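Local atomic coordinates of mosquitocidal toxin (Bacillus sphaericus, PDB entry 2CB4), a protein that is a mosquito-killing bacterial toxin whose catalytic domain, the part in this crystal structure, probably transfers ADP-ribose from NAD to target proteins. Residues H110-L115 against A166-N171; D163-A166 against H172-F175; P176-I181 against F257-P262. The protein carries 1 engineered substitution. All coordinates share one frame; numbering follows the deposited sequence.

How the contacts relate
From the N terminus, contact 1 closes the longer of the two loops that meet around helix 164-167, a loop of 50 residues that includes strands 123-131 and 150-156, and brings helix 111-117 to the chain just after that short helix. Contact 2 crosses it: its first segment begins shortly before the 166-171 segment and shares Ala-166 with it, and its second follows directly, so it closes only the local turn 163-175. Contact 3 lies in series, opening at Pro-176 where contact 2 ends and closing a loop of 75 residues onto 257-262. Phe-175 and Asn-165 bridge contacts 2 and 3, while the backbone carbonyl of Leu-115 touches both Phe-175 and Phe-260.

Contact 1: H110-L115 against A166-N171; sequences HLLNYL and ASFSRN
Three leucines of helix 111-117, Leu-111, Leu-112 and Leu-115, receive the ring of Phe-168 in a buried, wholly apolar contact between the start of this helix and the loop that leaves helix 164-167. The backbones stay well apart, with the CA atoms of Leu-112 and Phe-168 at 9.8 Å, and the aromatic ring spans the distance. Phe-168 holds CG beside its backbone N (chi1 -60°), which puts the ring between the loop and the helix. Leu-112 carries the largest share of the leucine surface: its CD2 lies over one face, 3.6 Å from Phe-168 CE1 and displaced toward the rim, a CH-pi contact with the methyl 26° off the ring normal. The two side chains run antiparallel and overlap at their ends, and CG of Leu-112 also comes within 3.9 Å of CE1 of Phe-168. One residue back, Leu-111 meets the ring at its edge, CD2 standing near the ring plane 4.2 Å from CZ of Phe-168. Leu-115, a turn further along, comes in obliquely, with CD1 4.1 Å from Phe-168 CE2. Beyond the ring, Leu-111 touches Ile-162, Leu-115 reaches strand 180-184 and Leu-112 rests on Pro-174. A loop aromatic buried against one side of a helix thus joins helix 111-117 to the segment before the probable ADP-ribosylating turn-turn loop of the ADP-ribosyltransferase fold.

Contact 2: D163-A166 against H172-F175; sequences DINA and HNPF
Asn-165 and Asn-173 meet amide to amide between helix 164-167 and the loop that follows it, with Ile-164 on the packed side and a water on the looser one. On the packed side, CG2 of Ile-164 lies 3.5 Å from OD1 of Asn-173, and the rest of this isoleucine fits against Leu-115, Gln-180 and Thr-182. Asn-173 extends its CG away from its own backbone N (chi1 -176°), which carries the amide across the gap. There ND2 of Asn-173 donates to OD1 of Asn-165 at 2.9 Å, a bent bond of 141°. The amide planes are 75° apart: Asn-165 OD1 lies close to the plane of the Asn-173 amide, whereas ND2 stands well above the carbonyl plane of Asn-165. The other side is looser, and a water mediates there. Water 1 donates to the same Asn-165 OD1 at 2.8 Å and more distantly to Phe-175 O, so this oxygen has two donors, while Asn-165 ND2 bonds to Pro-176 O. At the helix start, Asp-163 OD1 accepts from Ala-166 N at 3.2 Å. The chain leading from here to the E-x-E positions at the start of strand 180-184 is probably the ADP-ribosylating turn-turn (ARTT) loop of this family.

Contact 3: P176-I181 against F257-P262; sequences PNEDQI and FDMFAP. Engineered in segment 176-181: Gln-180 (natural residue Glu).
Glu-178 reaches across to Met-259 and Ala-261 as a fully stretched side chain: CG lies opposite the backbone N (chi1 -177°), and the chain continues straight through CD. This delivers the carboxylate to the turn of segment 257-262. OE2 of Glu-178 comes to 2.6 Å from O of Met-259, and OE1 packs against the methyl of Ala-261, 3.2 Å from CB. The selenomethionine Met-259 is bent at chi2 and chi3, which brings CE to 4.2 Å from OE2 of Glu-178. Gln-180, an engineered residue where the natural one is Glu, turns its amide toward the same carboxylate: NE2 donates to Glu-178 OE1 at 2.9 Å, approaching from 64° above the carboxylate plane, while OE1 of Gln-180 accepts from Ser-125. Ala-261 N donates to water 2 at 2.9 Å, and that water lies a long 3.3 Å from Glu-178 OE1. Glu-178 and the natural Glu at 180 match the E-x-E motif of arginine-specific ADP-ribosyltransferases, so this is probably part of the active site. With Gln-180 NE2 and a more distant water near OE1 and the Met-259 carbonyl against OE2, segment 257-262 would probably limit access to this carboxylate.

Contact 1: H110-L115 against A166-N171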
ATOM      1  N   HIS A 110      18.011   8.816  27.247  1.00 36.26           N
ATOM      2  CA  HIS A 110      18.041   8.427  28.639  1.00 35.93           C
ATOM      3  C   HIS A 110      19.225   7.534  28.982  1.00 38.87           C
ATOM      4  O   HIS A 110      19.140   6.303  28.990  1.00 40.49           O
ATOM      5  CB  HIS A 110      16.708   7.828  29.084  1.00 37.69           C
ATOM      6  CG  HIS A 110      16.542   7.803  30.564  1.00 43.06           C
ATOM      7  ND1 HIS A 110      15.315   7.961  31.188  1.00 45.88           N
ATOM      8  CD2 HIS A 110      17.456   7.666  31.567  1.00 45.68           C
ATOM      9  CE1 HIS A 110      15.480   7.899  32.503  1.00 45.23           C
ATOM     10  NE2 HIS A 110      16.771   7.728  32.757  1.00 45.59           N
ATOM     11  N   LEU A 111      20.340   8.183  29.301  1.00 33.10           N
ATOM     12  CA  LEU A 111      21.585   7.511  29.623  1.00 31.96           C
ATOM     13  C   LEU A 111      21.572   6.459  30.714  1.00 38.22           C
ATOM     14  O   LEU A 111      22.143   5.383  30.544  1.00 38.90           O
ATOM     15  CB  LEU A 111      22.714   8.525  29.838  1.00 31.17           C
ATOM     16  CG  LEU A 111      24.115   7.931  30.063  1.00 34.38           C
ATOM     17  CD1 LEU A 111      24.527   7.064  28.878  1.00 33.15           C
ATOM     18  CD2 LEU A 111      25.117   9.046  30.290  1.00 34.05           C
ATOM     19  N   LEU A 112      20.965   6.769  31.855  1.00 36.64           N
ATOM     20  CA  LEU A 112      20.925   5.808  32.971  1.00 36.62           C
ATOM     21  C   LEU A 112      20.082   4.581  32.654  1.00 38.36           C
ATOM     22  O   LEU A 112      20.446   3.479  33.035  1.00 38.33           O
ATOM     23  CB  LEU A 112      20.450   6.474  34.272  1.00 37.03           C
ATOM     24  CG  LEU A 112      21.565   7.198  35.046  1.00 41.62           C
ATOM     25  CD1 LEU A 112      20.961   8.024  36.178  1.00 41.64           C
ATOM     26  CD2 LEU A 112      22.641   6.236  35.569  1.00 40.81           C
ATOM     27  N   ASN A 113      18.999   4.762  31.909  1.00 30.87           N
ATOM     28  CA  ASN A 113      18.166   3.651  31.549  1.00 32.73           C
ATOM     29  C   ASN A 113      18.873   2.788  30.536  1.00 40.51           C
ATOM     30  O   ASN A 113      18.786   1.538  30.574  1.00 40.41           O
ATOM     31  CB  ASN A 113      16.837   4.119  30.975  1.00 34.60           C
ATOM     32  CG  ASN A 113      15.817   4.378  32.032  1.00 50.93           C
ATOM     33  OD1 ASN A 113      16.068   4.233  33.264  1.00 46.69           O
ATOM     34  ND2 ASN A 113      14.663   4.781  31.603  1.00 43.71           N
ATOM     35  N   TYR A 114      19.589   3.471  29.642  1.00 35.66           N
ATOM     36  CA  TYR A 114      20.325   2.774  28.603  1.00 34.10           C
ATOM     37  C   TYR A 114      21.340   1.799  29.231  1.00 33.20           C
ATOM     38  O   TYR A 114      21.366   0.619  28.944  1.00 31.03           O
ATOM     39  CB  TYR A 114      20.919   3.767  27.587  1.00 35.41           C
ATOM     40  CG  TYR A 114      22.028   3.172  26.868  1.00 36.43           C
ATOM     41  CD1 TYR A 114      21.775   2.273  25.833  1.00 37.74           C
ATOM     42  CD2 TYR A 114      23.364   3.381  27.281  1.00 36.13           C
ATOM     43  CE1 TYR A 114      22.819   1.599  25.217  1.00 35.99           C
ATOM     44  CE2 TYR A 114      24.393   2.727  26.672  1.00 36.52           C
ATOM     45  CZ  TYR A 114      24.097   1.813  25.639  1.00 41.92           C
ATOM     46  OH  TYR A 114      25.117   1.208  24.968  1.00 40.70           O
ATOM     47  N   LEU A 115      22.123   2.292  30.159  1.00 30.39           N
ATOM     48  CA  LEU A 115      23.126   1.481  30.875  1.00 29.25           C
ATOM     49  C   LEU A 115      22.544   0.404  31.784  1.00 33.51           C
ATOM     50  O   LEU A 115      23.096  -0.676  31.976  1.00 33.81           O
ATOM     51  CB  LEU A 115      23.974   2.415  31.755  1.00 28.57           C
ATOM     52  CG  LEU A 115      24.748   3.551  31.080  1.00 29.88           C
ATOM     53  CD1 LEU A 115      25.203   4.487  32.209  1.00 28.53           C
ATOM     54  CD2 LEU A 115      25.969   2.935  30.247  1.00 24.69           C
ATOM     55  N   ALA A 166      33.538   7.587  35.815  1.00 36.94           N
ATOM     56  CA  ALA A 166      33.912   8.888  36.370  1.00 34.95           C
ATOM     57  C   ALA A 166      32.720   9.846  36.406  1.00 40.41           C
ATOM     58  O   ALA A 166      32.834  10.941  36.936  1.00 41.78           O
ATOM     59  CB  ALA A 166      35.052   9.511  35.553  1.00 34.38           C
ATOM     60  N   SER A 167      31.590   9.456  35.822  1.00 35.91           N
ATOM     61  CA  SER A 167      30.416  10.331  35.768  1.00 34.79           C
ATOM     62  C   SER A 167      29.386  10.083  36.842  1.00 40.93           C
ATOM     63  O   SER A 167      28.499  10.907  37.056  1.00 40.85           O
ATOM     64  CB  SER A 167      29.724  10.198  34.415  1.00 35.09           C
ATOM     65  OG  SER A 167      30.629  10.438  33.374  1.00 38.91           O
ATOM     66  N   PHE A 168      29.462   8.926  37.480  1.00 39.89           N
ATOM     67  CA  PHE A 168      28.485   8.563  38.489  1.00 41.25           C
ATOM     68  C   PHE A 168      29.099   8.122  39.802  1.00 53.59           C
ATOM     69  O   PHE A 168      30.165   7.463  39.832  1.00 53.45           O
ATOM     70  CB  PHE A 168      27.593   7.422  37.970  1.00 41.75           C
ATOM     71  CG  PHE A 168      26.840   7.768  36.730  1.00 41.20           C
ATOM     72  CD1 PHE A 168      25.726   8.587  36.789  1.00 43.02           C
ATOM     73  CD2 PHE A 168      27.270   7.306  35.494  1.00 41.05           C
ATOM     74  CE1 PHE A 168      25.039   8.940  35.632  1.00 43.66           C
ATOM     75  CE2 PHE A 168      26.596   7.656  34.331  1.00 43.01           C
ATOM     76  CZ  PHE A 168      25.478   8.469  34.395  1.00 41.42           C
ATOM     77  N   SER A 169      28.377   8.452  40.891  1.00 58.23           N
ATOM     78  CA  SER A 169      28.725   8.086  42.271  1.00 61.41           C
ATOM     79  C   SER A 169      28.545   6.574  42.344  1.00 69.53           C
ATOM     80  O   SER A 169      27.532   6.053  41.925  1.00 67.97           O
ATOM     81  CB  SER A 169      27.777   8.755  43.294  1.00 67.71           C
ATOM     82  OG  SER A 169      27.154   9.944  42.794  1.00 79.82           O
ATOM     83  N   ARG A 170      29.553   5.875  42.849  1.00 72.54           N
ATOM     84  CA  ARG A 170      29.553   4.403  42.915  1.00 75.44           C
ATOM     85  C   ARG A 170      28.253   3.648  43.114  1.00 81.75           C
ATOM     86  O   ARG A 170      28.061   2.561  42.515  1.00 82.87           O
ATOM     87  CB  ARG A 170      30.619   3.883  43.890  1.00 80.01           C
ATOM     88  CG  ARG A 170      32.058   4.059  43.382  1.00 98.79           C
ATOM     89  CD  ARG A 170      33.061   3.294  44.217  1.00115.38           C
ATOM     90  NE  ARG A 170      32.934   1.844  44.107  1.00130.94           N
ATOM     91  CZ  ARG A 170      33.234   1.135  43.014  1.00146.81           C
ATOM     92  NH1 ARG A 170      33.645   1.734  41.905  1.00133.88           N
ATOM     93  NH2 ARG A 170      33.070  -0.186  43.035  1.00132.51           N
ATOM     94  N   ASN A 171      27.395   4.207  43.968  1.00 77.73           N
ATOM     95  CA  ASN A 171      26.110   3.637  44.332  1.00 77.20           C
ATOM     96  C   ASN A 171      24.961   4.069  43.446  1.00 77.94           C
ATOM     97  O   ASN A 171      23.812   3.670  43.646  1.00 77.80           O
ATOM     98  CB  ASN A 171      25.823   3.928  45.797  1.00 83.12           C
ATOM     99  CG  ASN A 171      26.622   3.034  46.722  1.00124.47           C
ATOM    100  OD1 ASN A 171      27.183   2.029  46.282  1.00124.11           O
ATOM    101  ND2 ASN A 171      26.746   3.441  47.975  1.00119.53           N
TER

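Contact 2: D163-A166 against H172-F175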
ATOM      1  N   ASP A 163      32.986   9.136  29.982  1.00 31.59           N
ATOM      2  CA  ASP A 163      33.648   8.191  30.897  1.00 31.42           C
ATOM      3  C   ASP A 163      32.616   7.859  31.980  1.00 38.15           C
ATOM      4  O   ASP A 163      32.406   8.621  32.927  1.00 40.76           O
ATOM      5  CB  ASP A 163      34.864   8.855  31.528  1.00 32.77           C
ATOM      6  CG  ASP A 163      35.652   7.906  32.409  1.00 43.40           C
ATOM      7  OD1 ASP A 163      35.038   7.035  33.064  1.00 43.53           O
ATOM      8  OD2 ASP A 163      36.893   8.018  32.430  1.00 52.02           O
ATOM      9  N   ILE A 164      31.931   6.735  31.812  1.00 33.55           N
ATOM     10  CA  ILE A 164      30.849   6.332  32.704  1.00 31.69           C
ATOM     11  C   ILE A 164      31.217   6.202  34.183  1.00 37.09           C
ATOM     12  O   ILE A 164      30.539   6.728  35.057  1.00 37.21           O
ATOM     13  CB  ILE A 164      30.133   5.034  32.169  1.00 32.49           C
ATOM     14  CG1 ILE A 164      29.519   5.290  30.779  1.00 31.55           C
ATOM     15  CG2 ILE A 164      29.108   4.493  33.194  1.00 29.08           C
ATOM     16  CD1 ILE A 164      28.509   6.434  30.732  1.00 30.16           C
ATOM     17  N   ASN A 165      32.277   5.474  34.463  1.00 34.40           N
ATOM     18  CA  ASN A 165      32.677   5.278  35.834  1.00 35.06           C
ATOM     19  C   ASN A 165      33.054   6.591  36.561  1.00 41.69           C
ATOM     20  O   ASN A 165      32.873   6.696  37.763  1.00 43.12           O
ATOM     21  CB  ASN A 165      33.773   4.207  35.938  1.00 31.83           C
ATOM     22  CG  ASN A 165      33.232   2.792  35.736  1.00 43.51           C
ATOM     23  OD1 ASN A 165      32.041   2.591  35.542  1.00 42.76           O
ATOM     24  ND2 ASN A 165      34.106   1.802  35.816  1.00 35.66           N
ATOM     25  N   ALA A 166      33.538   7.587  35.815  1.00 36.94           N
ATOM     26  CA  ALA A 166      33.912   8.888  36.370  1.00 34.95           C
ATOM     27  C   ALA A 166      32.720   9.846  36.406  1.00 40.41           C
ATOM     28  O   ALA A 166      32.834  10.941  36.936  1.00 41.78           O
ATOM     29  CB  ALA A 166      35.052   9.511  35.553  1.00 34.38           C
ATOM     30  N   HIS A 172      25.299   4.836  42.408  1.00 71.76           N
ATOM     31  CA  HIS A 172      24.334   5.331  41.441  1.00 70.10           C
ATOM     32  C   HIS A 172      24.793   4.964  40.034  1.00 65.54           C
ATOM     33  O   HIS A 172      24.164   5.298  39.015  1.00 62.05           O
ATOM     34  CB  HIS A 172      24.116   6.824  41.627  1.00 72.30           C
ATOM     35  CG  HIS A 172      23.453   7.162  42.916  1.00 77.19           C
ATOM     36  ND1 HIS A 172      24.136   7.249  44.111  1.00 79.81           N
ATOM     37  CD2 HIS A 172      22.148   7.346  43.212  1.00 80.03           C
ATOM     38  CE1 HIS A 172      23.284   7.509  45.082  1.00 79.77           C
ATOM     39  NE2 HIS A 172      22.068   7.573  44.563  1.00 80.16           N
ATOM     40  N   ASN A 173      25.926   4.288  39.968  1.00 59.74           N
ATOM     41  CA  ASN A 173      26.443   3.811  38.689  1.00 58.51           C
ATOM     42  C   ASN A 173      25.920   2.362  38.584  1.00 61.19           C
ATOM     43  O   ASN A 173      26.335   1.483  39.380  1.00 61.80           O
ATOM     44  CB  ASN A 173      27.970   3.818  38.670  1.00 54.95           C
ATOM     45  CG  ASN A 173      28.533   3.426  37.314  1.00 58.43           C
ATOM     46  OD1 ASN A 173      27.820   3.520  36.317  1.00 49.61           O
ATOM     47  ND2 ASN A 173      29.810   3.050  37.269  1.00 41.39           N
ATOM     48  N   PRO A 174      24.994   2.115  37.660  1.00 54.84           N
ATOM     49  CA  PRO A 174      24.423   0.749  37.514  1.00 53.55           C
ATOM     50  C   PRO A 174      25.366  -0.471  37.463  1.00 55.64           C
ATOM     51  O   PRO A 174      25.143  -1.461  38.167  1.00 54.49           O
ATOM     52  CB  PRO A 174      23.587   0.844  36.222  1.00 55.07           C
ATOM     53  CG  PRO A 174      23.219   2.337  36.087  1.00 58.78           C
ATOM     54  CD  PRO A 174      24.316   3.129  36.799  1.00 54.05           C
ATOM     55  N   PHE A 175      26.389  -0.443  36.582  1.00 52.55           N
ATOM     56  CA  PHE A 175      27.335  -1.580  36.374  1.00 51.60           C
ATOM     57  C   PHE A 175      28.740  -1.045  36.118  1.00 61.32           C
ATOM     58  O   PHE A 175      29.107  -0.684  34.959  1.00 62.70           O
ATOM     59  CB  PHE A 175      26.879  -2.432  35.169  1.00 50.87           C
ATOM     60  CG  PHE A 175      25.468  -2.951  35.282  1.00 49.77           C
ATOM     61  CD1 PHE A 175      25.127  -3.947  36.222  1.00 50.40           C
ATOM     62  CD2 PHE A 175      24.451  -2.419  34.464  1.00 49.01           C
ATOM     63  CE1 PHE A 175      23.778  -4.428  36.305  1.00 50.40           C
ATOM     64  CE2 PHE A 175      23.115  -2.872  34.545  1.00 50.09           C
ATOM     65  CZ  PHE A 175      22.778  -3.870  35.465  1.00 48.30           C
TER
HETATM   66  O   HOH W   1      31.303   1.103  33.348  1.00 34.63           O

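Contact 3: P176-I181 against F257-P262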
ATOM      1  N   PRO A 176      29.521  -0.982  37.191  1.00 59.09           N
ATOM      2  CA  PRO A 176      30.879  -0.441  37.104  1.00 58.45           C
ATOM      3  C   PRO A 176      31.927  -1.345  36.482  1.00 64.37           C
ATOM      4  O   PRO A 176      32.879  -0.866  35.847  1.00 65.46           O
ATOM      5  CB  PRO A 176      31.249  -0.126  38.572  1.00 59.21           C
ATOM      6  CG  PRO A 176      30.053  -0.431  39.390  1.00 63.32           C
ATOM      7  CD  PRO A 176      28.908  -0.790  38.521  1.00 59.19           C
ATOM      8  N   ASN A 177      31.775  -2.639  36.681  1.00 61.01           N
ATOM      9  CA  ASN A 177      32.705  -3.631  36.188  1.00 60.70           C
ATOM     10  C   ASN A 177      32.964  -3.668  34.706  1.00 63.46           C
ATOM     11  O   ASN A 177      33.906  -4.349  34.256  1.00 64.44           O
ATOM     12  CB  ASN A 177      32.201  -5.022  36.544  1.00 67.41           C
ATOM     13  CG  ASN A 177      31.886  -5.176  38.039  1.00 85.18           C
ATOM     14  OD1 ASN A 177      32.299  -4.343  38.841  1.00 75.37           O
ATOM     15  ND2 ASN A 177      31.195  -6.254  38.395  1.00 71.01           N
ATOM     16  N   GLU A 178      32.100  -3.026  33.917  1.00 56.05           N
ATOM     17  CA  GLU A 178      32.251  -3.046  32.473  1.00 53.29           C
ATOM     18  C   GLU A 178      33.240  -1.993  31.932  1.00 57.06           C
ATOM     19  O   GLU A 178      33.668  -2.045  30.743  1.00 55.82           O
ATOM     20  CB  GLU A 178      30.887  -2.930  31.785  1.00 53.10           C
ATOM     21  CG  GLU A 178      30.943  -3.027  30.274  1.00 48.84           C
ATOM     22  CD  GLU A 178      29.587  -2.927  29.659  1.00 68.79           C
ATOM     23  OE1 GLU A 178      28.629  -2.456  30.323  1.00 79.35           O
ATOM     24  OE2 GLU A 178      29.469  -3.309  28.494  1.00 53.00           O
ATOM     25  N   ASP A 179      33.586  -1.038  32.808  1.00 51.80           N
ATOM     26  CA  ASP A 179      34.494   0.064  32.490  1.00 50.69           C
ATOM     27  C   ASP A 179      34.194   0.638  31.122  1.00 48.16           C
ATOM     28  O   ASP A 179      35.055   0.570  30.246  1.00 46.67           O
ATOM     29  CB  ASP A 179      35.942  -0.408  32.472  1.00 53.82           C
ATOM     30  CG  ASP A 179      36.367  -1.055  33.766  1.00 84.47           C
ATOM     31  OD1 ASP A 179      35.997  -0.534  34.855  1.00 87.49           O
ATOM     32  OD2 ASP A 179      37.087  -2.081  33.693  1.00 97.47           O
ATOM     33  N   GLN A 180      33.001   1.204  30.944  1.00 40.46           N
ATOM     34  CA  GLN A 180      32.570   1.701  29.643  1.00 38.20           C
ATOM     35  C   GLN A 180      32.864   3.091  29.311  1.00 39.19           C
ATOM     36  O   GLN A 180      32.751   3.982  30.175  1.00 40.95           O
ATOM     37  CB  GLN A 180      31.067   1.732  29.626  1.00 38.89           C
ATOM     38  CG  GLN A 180      30.356   0.585  29.106  1.00 45.16           C
ATOM     39  CD  GLN A 180      28.882   0.945  28.865  1.00 51.15           C
ATOM     40  OE1 GLN A 180      28.528   1.892  28.105  1.00 32.36           O
ATOM     41  NE2 GLN A 180      27.995   0.229  29.525  1.00 39.29           N
ATOM     42  N   ILE A 181      33.037   3.322  28.011  1.00 30.13           N
ATOM     43  CA  ILE A 181      33.161   4.650  27.475  1.00 27.02           C
ATOM     44  C   ILE A 181      32.015   4.670  26.453  1.00 30.85           C
ATOM     45  O   ILE A 181      31.987   3.832  25.571  1.00 31.84           O
ATOM     46  CB  ILE A 181      34.523   4.872  26.824  1.00 27.90           C
ATOM     47  CG1 ILE A 181      35.649   4.381  27.733  1.00 26.59           C
ATOM     48  CG2 ILE A 181      34.571   6.294  26.254  1.00 24.72           C
ATOM     49  CD1 ILE A 181      35.707   5.147  29.239  1.00 22.96           C
ATOM     50  N   PHE A 257      23.427  -6.680  22.417  1.00 26.17           N
ATOM     51  CA  PHE A 257      23.222  -7.701  23.430  1.00 24.45           C
ATOM     52  C   PHE A 257      24.516  -8.079  24.143  1.00 29.75           C
ATOM     53  O   PHE A 257      24.556  -8.233  25.362  1.00 30.85           O
ATOM     54  CB  PHE A 257      22.533  -8.943  22.825  1.00 24.71           C
ATOM     55  CG  PHE A 257      21.961  -9.886  23.862  1.00 24.14           C
ATOM     56  CD1 PHE A 257      20.767  -9.571  24.533  1.00 24.04           C
ATOM     57  CD2 PHE A 257      22.643 -11.063  24.208  1.00 23.72           C
ATOM     58  CE1 PHE A 257      20.247 -10.422  25.512  1.00 23.33           C
ATOM     59  CE2 PHE A 257      22.119 -11.934  25.176  1.00 25.50           C
ATOM     60  CZ  PHE A 257      20.922 -11.620  25.824  1.00 23.03           C
ATOM     61  N   ASP A 258      25.578  -8.239  23.370  1.00 25.19           N
ATOM     62  CA  ASP A 258      26.874  -8.620  23.911  1.00 24.47           C
ATOM     63  C   ASP A 258      27.721  -7.501  24.523  1.00 28.34           C
ATOM     64  O   ASP A 258      28.875  -7.707  24.834  1.00 28.79           O
ATOM     65  CB  ASP A 258      27.667  -9.384  22.854  1.00 26.35           C
ATOM     66  CG  ASP A 258      27.126 -10.795  22.654  1.00 31.29           C
ATOM     67  OD1 ASP A 258      26.849 -11.478  23.683  1.00 29.70           O
ATOM     68  OD2 ASP A 258      26.880 -11.157  21.486  1.00 33.39           O
HETATM   69  N   MSE A 259      27.125  -6.324  24.694  1.00 23.68           N
HETATM   70  CA  MSE A 259      27.798  -5.183  25.297  1.00 21.20           C
HETATM   71  C   MSE A 259      27.011  -4.633  26.513  1.00 29.71           C
HETATM   72  O   MSE A 259      27.323  -3.569  27.010  1.00 32.37           O
HETATM   73  CB  MSE A 259      28.122  -4.048  24.297  1.00 19.41           C
HETATM   74  CG  MSE A 259      29.370  -4.292  23.446  1.00 17.35           C
HETATM   75 SE   MSE A 259      31.023  -4.566  24.328  1.00 13.89          SE
HETATM   76  CE  MSE A 259      31.155  -2.754  24.715  1.00 12.60           C
ATOM     77  N   PHE A 260      25.983  -5.354  26.957  1.00 25.85           N
ATOM     78  CA  PHE A 260      25.159  -4.961  28.099  1.00 24.54           C
ATOM     79  C   PHE A 260      25.883  -5.566  29.304  1.00 29.95           C
ATOM     80  O   PHE A 260      26.258  -6.741  29.284  1.00 28.13           O
ATOM     81  CB  PHE A 260      23.748  -5.556  27.959  1.00 26.03           C
ATOM     82  CG  PHE A 260      22.820  -5.188  29.091  1.00 26.39           C
ATOM     83  CD1 PHE A 260      22.870  -3.903  29.654  1.00 28.88           C
ATOM     84  CD2 PHE A 260      21.916  -6.115  29.597  1.00 26.89           C
ATOM     85  CE1 PHE A 260      22.032  -3.554  30.709  1.00 29.46           C
ATOM     86  CE2 PHE A 260      21.059  -5.788  30.653  1.00 29.89           C
ATOM     87  CZ  PHE A 260      21.116  -4.506  31.216  1.00 28.79           C
ATOM     88  N   ALA A 261      26.110  -4.762  30.343  1.00 28.85           N
ATOM     89  CA  ALA A 261      26.872  -5.220  31.508  1.00 28.26           C
ATOM     90  C   ALA A 261      26.596  -6.591  32.111  1.00 31.43           C
ATOM     91  O   ALA A 261      27.528  -7.377  32.291  1.00 32.47           O
ATOM     92  CB  ALA A 261      27.015  -4.129  32.565  1.00 28.75           C
ATOM     93  N   PRO A 262      25.336  -6.897  32.423  1.00 27.54           N
ATOM     94  CA  PRO A 262      24.999  -8.216  32.987  1.00 26.20           C
ATOM     95  C   PRO A 262      25.275  -9.379  31.990  1.00 29.77           C
ATOM     96  O   PRO A 262      25.301 -10.556  32.393  1.00 28.73           O
ATOM     97  CB  PRO A 262      23.486  -8.113  33.271  1.00 27.37           C
ATOM     98  CG  PRO A 262      23.142  -6.695  33.231  1.00 31.47           C
ATOM     99  CD  PRO A 262      24.170  -5.988  32.393  1.00 27.87           C
TER
HETATM  100  O   HOH W   2      25.437  -1.908  30.634  1.00 31.13           O